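Local coordinates for BamaA.19900.a (Balamuthia mandrillaris, PDB 6VZZ), which probably catalyses the ATP-dependent phosphorylation of glucose to glucose 6-phosphate, and binds beta-D-glucopyranose, at residues A[46-51]-A[73-78]; A[146-151]-A[212-217]; A[237-242]-A[274-279]; A[258-263]-A[313-318]. All blocks are in the same frame, centred on the assembly; numbering follows the deposited sequence.

The four contacts follow the chain in order, except that contacts 3 and 4 interlock: their segments alternate. Contact 1 sets helix 72-90 on the sheet that holds strand 47-54. Contact 2 joins helix 146-159 to the edge strand 213-216 of the six-stranded mixed sheet; its centre is about 21 Å from that of contact 1. Contacts 2 and 4, centres about 20 Å apart, both touch the bound glucose, through Asp-146 and Glu-258. Contact 3 lies farther out, about 36 Å from contact 2 between centres. It meets contact 4 where Glu-237 on helix 234-249 forms salt bridges with Arg-318 and Lys-314 on helix 303-327. Glucose binding thus draws on separate parts of one glucokinase fold.

Contact 1: A[46-51]-A[73-78]; sequences TNTRLA and RKLIAF
Thr-48 on strand 47-54 packs against Leu-75 and Phe-78 on helix 72-90. Its CB already meets a methyl, Leu-75 CD2, at 3.7 Å. From there the side chain forks. The hydroxyl branch runs to the leucine: Thr-48 OG1 lies 3.3 Å from Leu-75 CD2 and 4.0 Å from Leu-75 CD1. The methyl branch turns between the two helix residues. Thr-48 CG2 is 3.9 Å from Leu-75 CD2 and 3.9 Å from Phe-78 CE2. It approaches the phenylalanine ring obliquely.

The ring gets this far because Phe-78 CG is anti to its backbone N (chi1 163°), which swings the aromatic group off the helix toward the strand. Two residues further along the strand, Leu-50 takes up the ring's rim. Leu-50 CB sits near the ring plane, 4.3 Å from Phe-78 CZ. The helix residues are one turn apart, and the strand residues are two apart on the same face. No hydrogen bond crosses. All four touching residues are buried, and van der Waals contact, including that of a hydroxyl oxygen, makes the join.

Over residues 47-51 and 73-78 the axes run 26° apart, 10.8 Å at closest approach. The same side chains also touch neighbouring strands: Phe-78 packs on Leu-65 and Val-67, and Thr-48 on Val-41 and Ile-43. Helix 72-90 therefore covers one face of the five-stranded sheet. It links strand 62-68 to the parallel strand 96-101, a beta-alpha-beta crossover of the kind found in the actin-like ATPase fold shared by glucokinases.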
# COMPACT_ATOMS: atom_id res chain seq x y z
N THR A 46 6.69 -6.37 -23.06
CA THR A 46 7.33 -6.38 -24.37
C THR A 46 7.92 -7.73 -24.73
O THR A 46 7.84 -8.13 -25.90
CB THR A 46 8.43 -5.30 -24.43
OG1 THR A 46 7.83 -4.00 -24.35
CG2 THR A 46 9.23 -5.39 -25.71
N ASN A 47 8.51 -8.44 -23.77
CA ASN A 47 9.21 -9.69 -24.02
C ASN A 47 8.76 -10.77 -23.05
O ASN A 47 8.45 -10.50 -21.89
CB ASN A 47 10.73 -9.54 -23.88
CG ASN A 47 11.24 -8.30 -24.53
OD1 ASN A 47 11.13 -8.13 -25.75
ND2 ASN A 47 11.80 -7.40 -23.73
N THR A 48 8.78 -12.00 -23.54
CA THR A 48 8.48 -13.18 -22.75
C THR A 48 9.67 -14.12 -22.78
O THR A 48 10.28 -14.33 -23.84
CB THR A 48 7.21 -13.88 -23.26
OG1 THR A 48 6.06 -13.16 -22.79
CG2 THR A 48 7.14 -15.32 -22.78
N ARG A 49 10.02 -14.66 -21.62
CA ARG A 49 11.10 -15.62 -21.48
C ARG A 49 10.56 -16.89 -20.85
O ARG A 49 9.64 -16.85 -20.03
CB ARG A 49 12.23 -15.04 -20.64
CG ARG A 49 12.89 -13.84 -21.27
CD ARG A 49 13.85 -13.15 -20.31
NE ARG A 49 14.81 -12.31 -21.01
CZ ARG A 49 14.58 -11.06 -21.40
NH1 ARG A 49 13.41 -10.49 -21.15
NH2 ARG A 49 15.52 -10.37 -22.04
N LEU A 50 11.14 -18.02 -21.24
CA LEU A 50 10.73 -19.32 -20.72
C LEU A 50 11.97 -20.06 -20.29
O LEU A 50 13.01 -19.99 -20.96
CB LEU A 50 9.93 -20.13 -21.76
CG LEU A 50 9.24 -21.41 -21.29
CD1 LEU A 50 7.94 -21.62 -22.02
CD2 LEU A 50 10.13 -22.61 -21.46
N ALA A 51 11.87 -20.78 -19.17
CA ALA A 51 13.01 -21.50 -18.63
C ALA A 51 12.55 -22.81 -18.01
O ALA A 51 11.39 -22.97 -17.63
CB ALA A 51 13.77 -20.66 -17.60
N ARG A 73 -2.30 -13.92 -28.18
CA ARG A 73 -2.38 -14.88 -29.28
C ARG A 73 -0.99 -15.21 -29.80
O ARG A 73 -0.71 -16.37 -30.14
CB ARG A 73 -3.27 -14.34 -30.40
CG ARG A 73 -4.66 -13.80 -29.97
CD ARG A 73 -5.53 -14.82 -29.22
NE ARG A 73 -5.22 -14.88 -27.79
CZ ARG A 73 -5.69 -15.81 -26.96
NH1 ARG A 73 -6.50 -16.76 -27.41
NH2 ARG A 73 -5.35 -15.80 -25.68
N LYS A 74 -0.10 -14.22 -29.87
CA LYS A 74 1.28 -14.50 -30.26
C LYS A 74 2.02 -15.32 -29.20
O LYS A 74 2.89 -16.12 -29.55
CB LYS A 74 2.02 -13.19 -30.55
N LEU A 75 1.67 -15.15 -27.93
CA LEU A 75 2.25 -16.00 -26.89
C LEU A 75 1.83 -17.45 -27.07
O LEU A 75 2.65 -18.37 -26.97
CB LEU A 75 1.83 -15.50 -25.51
CG LEU A 75 2.57 -14.28 -24.97
CD1 LEU A 75 2.18 -14.00 -23.52
CD2 LEU A 75 4.08 -14.48 -25.08
N ILE A 76 0.54 -17.69 -27.34
CA ILE A 76 0.06 -19.05 -27.52
C ILE A 76 0.84 -19.75 -28.63
O ILE A 76 1.24 -20.91 -28.50
CB ILE A 76 -1.46 -19.06 -27.77
CG1 ILE A 76 -2.20 -18.66 -26.50
CG2 ILE A 76 -1.95 -20.43 -28.25
CD1 ILE A 76 -3.68 -18.47 -26.70
N ALA A 77 1.08 -19.04 -29.74
CA ALA A 77 1.87 -19.63 -30.82
C ALA A 77 3.31 -19.88 -30.37
O ALA A 77 3.92 -20.88 -30.76
CB ALA A 77 1.83 -18.73 -32.05
N PHE A 78 3.87 -18.98 -29.56
CA PHE A 78 5.21 -19.21 -29.04
C PHE A 78 5.24 -20.40 -28.10
O PHE A 78 6.13 -21.24 -28.18
CB PHE A 78 5.72 -17.93 -28.35
CG PHE A 78 6.90 -18.14 -27.42
CD1 PHE A 78 8.21 -18.20 -27.91
CD2 PHE A 78 6.72 -18.22 -26.04
CE1 PHE A 78 9.31 -18.36 -27.04
CE2 PHE A 78 7.81 -18.38 -25.16
CZ PHE A 78 9.11 -18.46 -25.67

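Contact 2: A[146-151]-A[212-217]; sequences DLEGTC and FQVMPM. With BGC (beta-D-glucopyranose), chain B.
Val-214 on strand 213-216 presses against the first turns of helix 146-159 through apolar contacts. Its CG1 branch does most of the touching. Val-214 CG1 is 3.5 Å from Cys-151 CB and 3.8 Å from Glu-148 CG. Val-214 CG2 also reaches Cys-151 CB, at 3.7 Å, so the cysteine CB meets both methyls. Cys-151 packs in turn on Val-188, Ala-198 and Leu-200 of the adjoining strands.

Glu-148 adds a mixed contact. Its chain is extended, with CG anti to the backbone N (chi1 172°), and it runs alongside Pro-216, both pointing the same way. The carboxylate oxygen Glu-148 OE1 is 3.8 Å from Pro-216 CG. Its polar partner lies on the helix side: OE1 accepts a hydrogen bond from the backbone N of Asn-145. The proline thus flanks a carboxylate tied to the residue just ahead of its helix.

Polar contact with the sugar comes from Asp-146 at the helix start. The carboxylate divides its oxygens: glucose O4 donates to Asp-146 OD1, and glucose O6 to Asp-146 OD2. Asn-145, also bonded to the sugar, stands beside it. The chemistry implies a helix held by apolar packing at its sheet face while its N-terminal end grips the sugar. Asp-146's place at O6, the hydroxyl a glucokinase phosphorylates, is consistent with the aspartate that acts as base in related sugar kinases.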
# COMPACT_ATOMS: atom_id res chain seq x y z
N ASP A 146 4.28 -10.67 -12.15
CA ASP A 146 5.72 -10.67 -12.40
C ASP A 146 6.50 -10.14 -11.20
O ASP A 146 7.52 -10.73 -10.80
CB ASP A 146 6.06 -9.90 -13.67
CG ASP A 146 5.57 -8.46 -13.66
OD1 ASP A 146 4.65 -8.12 -12.87
OD2 ASP A 146 6.09 -7.65 -14.47
N LEU A 147 6.05 -9.04 -10.59
CA LEU A 147 6.75 -8.54 -9.40
C LEU A 147 6.56 -9.47 -8.21
O LEU A 147 7.46 -9.61 -7.37
CB LEU A 147 6.30 -7.13 -9.05
CG LEU A 147 7.25 -6.02 -9.52
CD1 LEU A 147 8.54 -6.04 -8.72
CD2 LEU A 147 7.54 -6.17 -11.00
N GLU A 148 5.39 -10.11 -8.12
CA GLU A 148 5.22 -11.19 -7.16
C GLU A 148 6.26 -12.28 -7.39
O GLU A 148 6.82 -12.83 -6.43
CB GLU A 148 3.79 -11.73 -7.27
CG GLU A 148 3.50 -13.00 -6.48
CD GLU A 148 2.04 -13.41 -6.57
OE1 GLU A 148 1.31 -12.90 -7.45
OE2 GLU A 148 1.61 -14.25 -5.74
N GLY A 149 6.56 -12.58 -8.66
CA GLY A 149 7.64 -13.52 -8.94
C GLY A 149 9.00 -13.00 -8.52
O GLY A 149 9.85 -13.76 -8.04
N THR A 150 9.24 -11.70 -8.72
CA THR A 150 10.50 -11.10 -8.28
C THR A 150 10.71 -11.31 -6.79
O THR A 150 11.80 -11.70 -6.35
CB THR A 150 10.51 -9.60 -8.60
OG1 THR A 150 10.35 -9.39 -10.01
CG2 THR A 150 11.80 -8.96 -8.13
N CYS A 151 9.66 -11.08 -6.00
CA CYS A 151 9.80 -11.24 -4.56
C CYS A 151 10.16 -12.67 -4.18
O CYS A 151 11.04 -12.88 -3.33
CB CYS A 151 8.51 -10.78 -3.87
SG CYS A 151 8.22 -9.02 -4.11
N PHE A 212 9.04 -15.09 4.44
CA PHE A 212 8.53 -13.88 3.81
C PHE A 212 7.24 -14.19 3.07
O PHE A 212 7.19 -15.14 2.27
CB PHE A 212 9.54 -13.29 2.83
CG PHE A 212 10.47 -12.30 3.45
CD1 PHE A 212 9.98 -11.24 4.19
CD2 PHE A 212 11.85 -12.43 3.31
CE1 PHE A 212 10.84 -10.33 4.78
CE2 PHE A 212 12.72 -11.52 3.89
CZ PHE A 212 12.21 -10.47 4.63
N GLN A 213 6.21 -13.40 3.31
CA GLN A 213 5.00 -13.44 2.51
C GLN A 213 5.09 -12.38 1.42
O GLN A 213 5.63 -11.29 1.64
CB GLN A 213 3.75 -13.24 3.37
CG GLN A 213 3.46 -14.40 4.32
CD GLN A 213 2.19 -14.20 5.13
OE1 GLN A 213 2.18 -13.50 6.13
NE2 GLN A 213 1.10 -14.80 4.67
N VAL A 214 4.60 -12.71 0.24
CA VAL A 214 4.62 -11.81 -0.90
C VAL A 214 3.23 -11.21 -1.06
O VAL A 214 2.23 -11.94 -1.05
CB VAL A 214 5.05 -12.54 -2.19
CG1 VAL A 214 5.09 -11.57 -3.37
CG2 VAL A 214 6.41 -13.20 -1.99
N MET A 215 3.16 -9.89 -1.20
CA MET A 215 1.92 -9.25 -1.56
C MET A 215 2.05 -8.59 -2.92
O MET A 215 2.84 -7.65 -3.07
CB MET A 215 1.49 -8.23 -0.52
CG MET A 215 0.07 -7.76 -0.77
SD MET A 215 -0.47 -6.43 0.29
CE MET A 215 -2.11 -6.16 -0.42
N PRO A 216 1.29 -9.03 -3.93
CA PRO A 216 1.33 -8.35 -5.22
C PRO A 216 0.57 -7.04 -5.16
O PRO A 216 -0.38 -6.89 -4.39
CB PRO A 216 0.66 -9.35 -6.17
CG PRO A 216 -0.21 -10.17 -5.31
CD PRO A 216 0.42 -10.22 -3.95
N MET A 217 1.00 -6.08 -5.98
CA MET A 217 0.45 -4.74 -5.93
C MET A 217 0.39 -4.14 -7.33
O MET A 217 1.03 -4.61 -8.27
CB MET A 217 1.28 -3.85 -5.00
CG MET A 217 1.27 -4.26 -3.54
SD MET A 217 2.31 -3.19 -2.51
CE MET A 217 1.84 -3.77 -0.88
C2 BGC B . 1.27 -3.99 -14.52
C3 BGC B . 1.83 -4.77 -13.35
C4 BGC B . 3.26 -5.20 -13.64
C5 BGC B . 4.09 -3.98 -14.02
C6 BGC B . 5.52 -4.30 -14.38
C1 BGC B . 2.20 -2.83 -14.83
O1 BGC B . 1.70 -2.03 -15.84
O2 BGC B . -0.04 -3.51 -14.22
O3 BGC B . 1.01 -5.90 -13.06
O4 BGC B . 3.83 -5.80 -12.49
O5 BGC B . 3.49 -3.35 -15.16
O6 BGC B . 5.60 -5.38 -15.29

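Contact 3: A[237-242]-A[274-279]; sequences ETRLLE and LDEANV
Arg-239 and Glu-276 form a side-on, bidentate salt bridge between two helices, 234-249 and 263-276, at the surface of the protein. These two residues make up the whole contact between segments 237-242 and 274-279.

The ionic part comes first. Two nitrogens of the guanidinium each take one carboxylate oxygen. Arg-239 NE donates to Glu-276 OE2 at 2.8 Å, with an N-H...O angle of 158°. Arg-239 NH2 donates to Glu-276 OE1, also at 2.8 Å. Both oxygens use their syn lone pairs, and both lie close to the guanidinium plane. The two flat groups are 20° apart, nearly coplanar. Such a pairing fixes the rotation of both ends at once. Glu-276 OE2 also receives a weak hydrogen bond from Trp-272 NE1, one turn earlier on its own helix.

Beyond the bridge there is little: Arg-239 CD lies 3.5 Å from Glu-276 OE2. The arginine chain bends at its third torsion (chi3 -54°), which brings NE and NH2 round to face the acid. The glutamate answers with a bend at its second torsion.

A side-chain hydrogen bond ties the first helix to the second subunit: Glu-242 OE1 pairs with Tyr-234 OH of that subunit. The segment that carries Arg-239 thus also borders the dimer interface. Backbone bonds shape the other end. Helix 263-276 closes in a Schellman motif, with Asn-278 at positive phi. Within it, Val-279 N bonds to Leu-274 O at 3.1 Å, and Asn-278 N to Asp-275 O at 3.2 Å.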
# COMPACT_ATOMS: atom_id res chain seq x y z
N GLU A 237 7.17 21.03 -13.58
CA GLU A 237 6.49 19.76 -13.38
C GLU A 237 5.03 19.86 -13.77
O GLU A 237 4.47 18.94 -14.36
CB GLU A 237 6.62 19.31 -11.92
CG GLU A 237 7.93 18.65 -11.57
CD GLU A 237 7.86 17.90 -10.26
OE1 GLU A 237 8.92 17.55 -9.70
OE2 GLU A 237 6.73 17.65 -9.78
N THR A 238 4.40 20.99 -13.44
CA THR A 238 3.01 21.21 -13.85
C THR A 238 2.87 21.16 -15.36
O THR A 238 1.90 20.58 -15.88
CB THR A 238 2.52 22.54 -13.29
OG1 THR A 238 2.70 22.56 -11.87
CG2 THR A 238 1.05 22.73 -13.60
N ARG A 239 3.81 21.76 -16.09
CA ARG A 239 3.75 21.69 -17.55
C ARG A 239 3.92 20.25 -18.04
O ARG A 239 3.18 19.80 -18.93
CB ARG A 239 4.80 22.60 -18.18
CG ARG A 239 4.58 24.10 -17.92
CD ARG A 239 5.35 24.98 -18.90
NE ARG A 239 6.78 24.67 -18.94
CZ ARG A 239 7.69 25.17 -18.10
NH1 ARG A 239 7.33 26.02 -17.14
NH2 ARG A 239 8.97 24.83 -18.22
N LEU A 240 4.86 19.50 -17.45
CA LEU A 240 5.08 18.13 -17.87
C LEU A 240 3.86 17.26 -17.60
O LEU A 240 3.45 16.46 -18.46
CB LEU A 240 6.31 17.55 -17.17
CG LEU A 240 6.46 16.03 -17.22
CD1 LEU A 240 6.66 15.53 -18.65
CD2 LEU A 240 7.59 15.59 -16.33
N LEU A 241 3.27 17.39 -16.41
CA LEU A 241 2.08 16.62 -16.09
C LEU A 241 0.91 16.97 -17.01
O LEU A 241 0.15 16.09 -17.42
CB LEU A 241 1.71 16.85 -14.63
CG LEU A 241 2.74 16.39 -13.59
CD1 LEU A 241 2.32 16.79 -12.19
CD2 LEU A 241 2.97 14.88 -13.68
N GLU A 242 0.76 18.25 -17.35
CA GLU A 242 -0.32 18.65 -18.24
C GLU A 242 -0.07 18.18 -19.67
O GLU A 242 -1.02 17.85 -20.39
CB GLU A 242 -0.51 20.17 -18.20
CG GLU A 242 -1.11 20.68 -16.91
CD GLU A 242 -1.18 22.20 -16.83
OE1 GLU A 242 -1.50 22.72 -15.73
OE2 GLU A 242 -0.94 22.89 -17.85
N LEU A 274 12.08 18.15 -25.46
CA LEU A 274 12.44 18.65 -26.79
C LEU A 274 11.45 19.70 -27.29
O LEU A 274 11.85 20.63 -27.99
CB LEU A 274 12.54 17.49 -27.78
CG LEU A 274 13.61 16.44 -27.46
CD1 LEU A 274 13.67 15.37 -28.53
CD2 LEU A 274 14.99 17.08 -27.28
N ASP A 275 10.17 19.57 -26.94
CA ASP A 275 9.18 20.55 -27.41
C ASP A 275 9.40 21.91 -26.75
O ASP A 275 9.27 22.95 -27.40
CB ASP A 275 7.76 20.07 -27.14
CG ASP A 275 7.32 18.97 -28.09
OD1 ASP A 275 8.14 18.55 -28.93
OD2 ASP A 275 6.16 18.54 -28.00
N GLU A 276 9.71 21.91 -25.45
CA GLU A 276 9.94 23.16 -24.75
C GLU A 276 11.21 23.86 -25.20
O GLU A 276 11.35 25.07 -25.00
CB GLU A 276 9.97 22.90 -23.24
CG GLU A 276 8.66 22.32 -22.73
CD GLU A 276 8.24 22.92 -21.41
OE1 GLU A 276 9.12 23.41 -20.67
OE2 GLU A 276 7.02 22.91 -21.11
N ALA A 277 12.13 23.13 -25.82
CA ALA A 277 13.36 23.69 -26.35
C ALA A 277 13.31 23.90 -27.86
O ALA A 277 14.29 24.38 -28.44
CB ALA A 277 14.55 22.80 -25.99
N ASN A 278 12.18 23.57 -28.50
CA ASN A 278 12.02 23.72 -29.95
C ASN A 278 13.15 23.02 -30.71
O ASN A 278 13.69 23.56 -31.68
CB ASN A 278 11.92 25.19 -30.35
CG ASN A 278 10.49 25.64 -30.53
OD1 ASN A 278 10.00 25.78 -31.65
ND2 ASN A 278 9.80 25.86 -29.41
N VAL A 279 13.49 21.82 -30.27
CA VAL A 279 14.51 21.00 -30.93
C VAL A 279 13.79 20.16 -31.98
O VAL A 279 13.18 19.14 -31.66
CB VAL A 279 15.28 20.15 -29.93
CG1 VAL A 279 16.32 19.30 -30.64
CG2 VAL A 279 15.96 21.03 -28.90

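Contact 4: A[258-263]-A[313-318]; sequences EDIVSG and FKFLMR. With BGC (beta-D-glucopyranose), chain B.
Ile-260 and Val-261 pack tightly on helix 303-327, and the rest of segment 258-263 turns to other tasks. Ile-260 CD1 stands over the centre of the Phe-315 ring, 3.8 Å from the centroid and 7° off its normal. This is a CH-pi contact to one ring face. The chain reaches it with CG1 anti to the carbonyl carbon (chi1 -70°) and CD1 extended beyond.

Val-261 divides its methyls between two neighbours on the helix. Val-261 CG2 touches Phe-315 CB at 3.6 Å, and Val-261 CG1 touches Leu-316 CB at 3.8 Å. Val-261 and Leu-316 cross at about a right angle, and both lean on Val-191 of strand 186-191. Val-261 is the centre of an inverse gamma turn.

The other side of the loop makes no contact with segment 313-318 and turns to polar partners. Ser-262 OG donates to Glu-258 O at 2.8 Å, nearly in line with the carbonyl (168°), and Ser-262 is the N-cap of helix 263-276. Glu-258 faces the sugar: glucose O1 donates to Glu-258 OE1 at 2.6 Å. The same oxygen is bonded to Leu-195 N. Glu-258 OE2 forms a salt bridge with Arg-264 and a hydrogen bond with Asn-116. This loop, backed by a helix and carrying an acid to the anomeric hydroxyl, forms part of the glucose pocket.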
# COMPACT_ATOMS: atom_id res chain seq x y z
N GLU A 258 3.26 5.34 -13.76
CA GLU A 258 3.76 4.59 -14.90
C GLU A 258 3.76 5.42 -16.19
O GLU A 258 4.50 5.10 -17.12
CB GLU A 258 2.94 3.31 -15.10
CG GLU A 258 3.49 2.39 -16.18
CD GLU A 258 2.74 1.07 -16.30
OE1 GLU A 258 2.80 0.26 -15.35
OE2 GLU A 258 2.08 0.84 -17.34
N ASP A 259 2.96 6.49 -16.25
CA ASP A 259 2.99 7.31 -17.45
C ASP A 259 4.28 8.10 -17.58
O ASP A 259 4.56 8.65 -18.65
CB ASP A 259 1.77 8.24 -17.48
CG ASP A 259 0.46 7.47 -17.65
OD1 ASP A 259 0.49 6.39 -18.28
OD2 ASP A 259 -0.59 7.94 -17.16
N ILE A 260 5.09 8.15 -16.51
CA ILE A 260 6.42 8.72 -16.57
C ILE A 260 7.49 7.66 -16.29
O ILE A 260 8.51 7.60 -17.00
CB ILE A 260 6.55 9.89 -15.58
CG1 ILE A 260 5.73 11.09 -16.08
CG2 ILE A 260 8.00 10.27 -15.34
CD1 ILE A 260 5.75 12.26 -15.11
N VAL A 261 7.25 6.80 -15.31
CA VAL A 261 8.26 5.87 -14.82
C VAL A 261 8.10 4.57 -15.58
O VAL A 261 7.59 3.58 -15.05
CB VAL A 261 8.14 5.67 -13.30
CG1 VAL A 261 9.32 4.87 -12.77
CG2 VAL A 261 8.03 7.01 -12.60
N SER A 262 8.54 4.57 -16.84
CA SER A 262 8.47 3.41 -17.72
C SER A 262 9.26 3.75 -18.98
O SER A 262 9.70 4.89 -19.16
CB SER A 262 7.03 3.04 -18.08
OG SER A 262 6.45 4.06 -18.85
N GLY A 263 9.42 2.76 -19.84
CA GLY A 263 10.07 3.03 -21.11
C GLY A 263 9.35 4.09 -21.92
O GLY A 263 9.96 5.10 -22.29
N PHE A 313 13.55 9.41 -13.09
CA PHE A 313 13.94 8.85 -11.81
C PHE A 313 13.41 9.67 -10.64
O PHE A 313 13.20 9.12 -9.55
CB PHE A 313 15.46 8.73 -11.73
CG PHE A 313 15.95 7.38 -12.13
CD1 PHE A 313 15.67 6.28 -11.34
CD2 PHE A 313 16.65 7.20 -13.30
CE1 PHE A 313 16.10 5.02 -11.70
CE2 PHE A 313 17.08 5.94 -13.66
CZ PHE A 313 16.80 4.85 -12.86
N LYS A 314 13.18 10.96 -10.85
CA LYS A 314 12.56 11.76 -9.79
C LYS A 314 11.20 11.19 -9.41
O LYS A 314 10.89 11.03 -8.23
CB LYS A 314 12.44 13.22 -10.24
CG LYS A 314 11.80 14.10 -9.19
CD LYS A 314 12.36 15.51 -9.21
CE LYS A 314 11.72 16.36 -10.29
NZ LYS A 314 12.03 17.82 -10.11
N PHE A 315 10.39 10.84 -10.41
CA PHE A 315 9.07 10.32 -10.09
C PHE A 315 9.14 8.90 -9.56
O PHE A 315 8.28 8.50 -8.77
CB PHE A 315 8.14 10.41 -11.29
CG PHE A 315 7.51 11.76 -11.44
CD1 PHE A 315 8.19 12.80 -12.06
CD2 PHE A 315 6.24 12.00 -10.94
CE1 PHE A 315 7.62 14.05 -12.18
CE2 PHE A 315 5.66 13.24 -11.05
CZ PHE A 315 6.34 14.28 -11.68
N LEU A 316 10.15 8.13 -9.95
CA LEU A 316 10.37 6.85 -9.28
C LEU A 316 10.67 7.06 -7.80
O LEU A 316 10.13 6.35 -6.95
CB LEU A 316 11.51 6.08 -9.96
CG LEU A 316 11.93 4.82 -9.19
CD1 LEU A 316 10.86 3.75 -9.26
CD2 LEU A 316 13.25 4.28 -9.70
N MET A 317 11.51 8.05 -7.48
CA MET A 317 11.78 8.34 -6.08
C MET A 317 10.54 8.84 -5.35
O MET A 317 10.40 8.61 -4.15
CB MET A 317 12.92 9.35 -5.96
CG MET A 317 14.29 8.83 -6.36
SD MET A 317 14.88 7.50 -5.30
CE MET A 317 14.83 6.10 -6.41
N ARG A 318 9.63 9.54 -6.04
CA ARG A 318 8.46 10.08 -5.35
C ARG A 318 7.47 8.98 -4.97
O ARG A 318 6.91 9.00 -3.87
CB ARG A 318 7.77 11.14 -6.20
CG ARG A 318 6.62 11.81 -5.48
CD ARG A 318 6.24 13.11 -6.16
NE ARG A 318 7.43 13.87 -6.51
CZ ARG A 318 7.46 14.89 -7.36
NH1 ARG A 318 8.61 15.49 -7.62
NH2 ARG A 318 6.34 15.28 -7.97
C2 BGC B . 1.27 -3.99 -14.52
C3 BGC B . 1.83 -4.77 -13.35
C4 BGC B . 3.26 -5.20 -13.64
C5 BGC B . 4.09 -3.98 -14.02
C6 BGC B . 5.52 -4.30 -14.38
C1 BGC B . 2.20 -2.83 -14.83
O1 BGC B . 1.70 -2.03 -15.84
O2 BGC B . -0.04 -3.51 -14.22
O3 BGC B . 1.01 -5.90 -13.06
O4 BGC B . 3.83 -5.80 -12.49
O5 BGC B . 3.49 -3.35 -15.16
O6 BGC B . 5.60 -5.38 -15.29